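Local atomic coordinates of hydrogenase maturation factor (Thermoanaerobacter tengcongensis, PDB entry 3VTI), a protein that probably carries out the ATP-dependent dehydration of a HypF-supplied S-carbamoyl group to a thiocyanate, the cyanide source in [NiFe]-hydrogenase maturation. Residues 240-244 against 245-249. Numbering follows the deposited sequence.
Sequences MGIDF and LHLAN
Asp243 grips the backbone of Leu245 and His246 with both side chain and main chain, forming an Asx motif in the loop that joins helix 231-240 to strand 254-257. Its CG lies anti to the backbone N and beside the carbonyl carbon (chi1 -164°), which brings the carboxylate to Leu245. Asp243 OD1 accepts Leu245 N at 3.1 Å, the donor lying above the carboxylate plane. Asp243 O closes a beta turn by taking His246 N at 2.9 Å (161°); an overlapping turn follows with Leu247 N to Phe244 O at 3.2 Å. Phe244 CG stands between its backbone N and carbonyl carbon (chi1 53°), where the ring meets Leu245 N obliquely. The His246 imidazole presents one face to Asp243 CB, a CH-pi contact with Asp243 CB 4.2 Å from the His246 ring centroid, offset toward the rim. Ile242 CG2 meets Leu247 CG at 4.2 Å, and both side chains also pack on Cys237 and Met161, in helices 231-240 and 155-164. Replacing Asp243 by an alanine is likely to leave the Leu245 N-H without its carboxylate acceptor and the turn less firmly held. Asp243 OD2 makes a weak, long ion pair with Arg300, which may offset part of the charge; the N-H held by OD1 is consistent with an ionised aspartate.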
ATOM      1  N   MET C 240     -17.754  19.074 -16.081  1.00 60.06           N
ATOM      2  CA  MET C 240     -16.335  18.814 -16.276  1.00 60.01           C
ATOM      3  C   MET C 240     -16.064  18.155 -17.617  1.00 59.94           C
ATOM      4  O   MET C 240     -14.915  17.844 -17.934  1.00 60.11           O
ATOM      5  CB  MET C 240     -15.799  17.913 -15.166  1.00 57.96           C
ATOM      6  CG  MET C 240     -15.864  18.507 -13.777  1.00 58.41           C
ATOM      7  SD  MET C 240     -15.379  17.297 -12.544  1.00 57.13           S
ATOM      8  CE  MET C 240     -13.602  17.364 -12.732  1.00 57.22           C
ATOM      9  N   GLY C 241     -17.122  17.932 -18.395  1.00 59.81           N
ATOM     10  CA  GLY C 241     -17.012  17.255 -19.687  1.00 60.09           C
ATOM     11  C   GLY C 241     -16.596  15.790 -19.622  1.00 57.99           C
ATOM     12  O   GLY C 241     -15.913  15.302 -20.523  1.00 58.21           O
ATOM     13  N   ILE C 242     -17.008  15.097 -18.558  1.00 55.98           N
ATOM     14  CA  ILE C 242     -16.689  13.689 -18.353  1.00 54.18           C
ATOM     15  C   ILE C 242     -17.817  12.787 -18.868  1.00 53.26           C
ATOM     16  O   ILE C 242     -18.984  13.176 -18.856  1.00 53.93           O
ATOM     17  CB  ILE C 242     -16.436  13.391 -16.852  1.00 52.68           C
ATOM     18  CG1 ILE C 242     -15.157  14.078 -16.384  1.00 54.47           C
ATOM     19  CG2 ILE C 242     -16.322  11.896 -16.589  1.00 50.21           C
ATOM     20  CD1 ILE C 242     -15.033  14.180 -14.866  1.00 53.73           C
ATOM     21  N   ASP C 243     -17.454  11.588 -19.323  1.00 52.24           N
ATOM     22  CA  ASP C 243     -18.419  10.554 -19.713  1.00 51.19           C
ATOM     23  C   ASP C 243     -18.599   9.609 -18.530  1.00 48.84           C
ATOM     24  O   ASP C 243     -17.640   8.948 -18.122  1.00 48.22           O
ATOM     25  CB  ASP C 243     -17.906   9.780 -20.938  1.00 51.39           C
ATOM     26  CG  ASP C 243     -18.998   8.975 -21.643  1.00 51.82           C
ATOM     27  OD1 ASP C 243     -19.950   8.508 -20.971  1.00 51.34           O
ATOM     28  OD2 ASP C 243     -18.897   8.798 -22.883  1.00 52.11           O
ATOM     29  N   PHE C 244     -19.808   9.535 -17.971  1.00 48.11           N
ATOM     30  CA  PHE C 244     -20.040   8.654 -16.806  1.00 46.18           C
ATOM     31  C   PHE C 244     -19.770   7.177 -17.087  1.00 44.73           C
ATOM     32  O   PHE C 244     -19.590   6.370 -16.163  1.00 43.62           O
ATOM     33  CB  PHE C 244     -21.422   8.860 -16.176  1.00 46.06           C
ATOM     34  CG  PHE C 244     -22.565   8.760 -17.143  1.00 47.11           C
ATOM     35  CD1 PHE C 244     -23.023   7.520 -17.578  1.00 45.99           C
ATOM     36  CD2 PHE C 244     -23.206   9.914 -17.594  1.00 49.82           C
ATOM     37  CE1 PHE C 244     -24.077   7.419 -18.459  1.00 47.22           C
ATOM     38  CE2 PHE C 244     -24.278   9.831 -18.480  1.00 50.90           C
ATOM     39  CZ  PHE C 244     -24.713   8.575 -18.913  1.00 50.81           C
ATOM     40  N   LEU C 245     -19.721   6.836 -18.370  1.00 45.39           N
ATOM     41  CA  LEU C 245     -19.331   5.506 -18.815  1.00 44.56           C
ATOM     42  C   LEU C 245     -17.900   5.146 -18.433  1.00 44.25           C
ATOM     43  O   LEU C 245     -17.512   3.981 -18.526  1.00 43.70           O
ATOM     44  CB  LEU C 245     -19.509   5.379 -20.330  1.00 45.73           C
ATOM     45  CG  LEU C 245     -20.949   5.302 -20.843  1.00 46.11           C
ATOM     46  CD1 LEU C 245     -20.959   5.186 -22.367  1.00 46.60           C
ATOM     47  CD2 LEU C 245     -21.730   4.144 -20.183  1.00 43.11           C
ATOM     48  N   HIS C 246     -17.119   6.135 -18.007  1.00 44.99           N
ATOM     49  CA  HIS C 246     -15.739   5.889 -17.627  1.00 45.46           C
ATOM     50  C   HIS C 246     -15.532   5.926 -16.126  1.00 44.63           C
ATOM     51  O   HIS C 246     -14.461   5.558 -15.657  1.00 44.91           O
ATOM     52  CB  HIS C 246     -14.781   6.894 -18.266  1.00 47.41           C
ATOM     53  CG  HIS C 246     -14.831   6.929 -19.761  1.00 50.50           C
ATOM     54  ND1 HIS C 246     -15.268   5.865 -20.523  1.00 50.62           N
ATOM     55  CD2 HIS C 246     -14.460   7.893 -20.640  1.00 53.43           C
ATOM     56  CE1 HIS C 246     -15.195   6.180 -21.802  1.00 52.96           C
ATOM     57  NE2 HIS C 246     -14.703   7.405 -21.900  1.00 55.35           N
ATOM     58  N   LEU C 247     -16.523   6.403 -15.381  1.00 44.49           N
ATOM     59  CA  LEU C 247     -16.407   6.480 -13.926  1.00 43.83           C
ATOM     60  C   LEU C 247     -16.719   5.135 -13.314  1.00 42.09           C
ATOM     61  O   LEU C 247     -17.587   4.434 -13.802  1.00 42.44           O
ATOM     62  CB  LEU C 247     -17.367   7.520 -13.352  1.00 44.57           C
ATOM     63  CG  LEU C 247     -17.111   8.997 -13.625  1.00 46.57           C
ATOM     64  CD1 LEU C 247     -18.273   9.793 -13.076  1.00 47.72           C
ATOM     65  CD2 LEU C 247     -15.802   9.457 -13.013  1.00 47.00           C
ATOM     66  N   ALA C 248     -16.033   4.801 -12.226  1.00 41.42           N
ATOM     67  CA  ALA C 248     -16.191   3.510 -11.533  1.00 40.19           C
ATOM     68  C   ALA C 248     -17.516   3.352 -10.773  1.00 39.91           C
ATOM     69  O   ALA C 248     -18.130   4.337 -10.345  1.00 40.90           O
ATOM     70  CB  ALA C 248     -15.009   3.268 -10.600  1.00 39.32           C
ATOM     71  N   ASN C 249     -17.941   2.102 -10.621  1.00 39.12           N
ATOM     72  CA  ASN C 249     -19.108   1.730  -9.823  1.00 39.06           C
ATOM     73  C   ASN C 249     -18.692   0.644  -8.838  1.00 38.28           C
ATOM     74  O   ASN C 249     -17.749  -0.106  -9.118  1.00 37.76           O
ATOM     75  CB  ASN C 249     -20.223   1.206 -10.723  1.00 39.15           C
ATOM     76  CG  ASN C 249     -20.773   2.278 -11.647  1.00 42.75           C
ATOM     77  OD1 ASN C 249     -21.581   3.113 -11.235  1.00 45.80           O
ATOM     78  ND2 ASN C 249     -20.331   2.264 -12.902  1.00 43.97           N
TER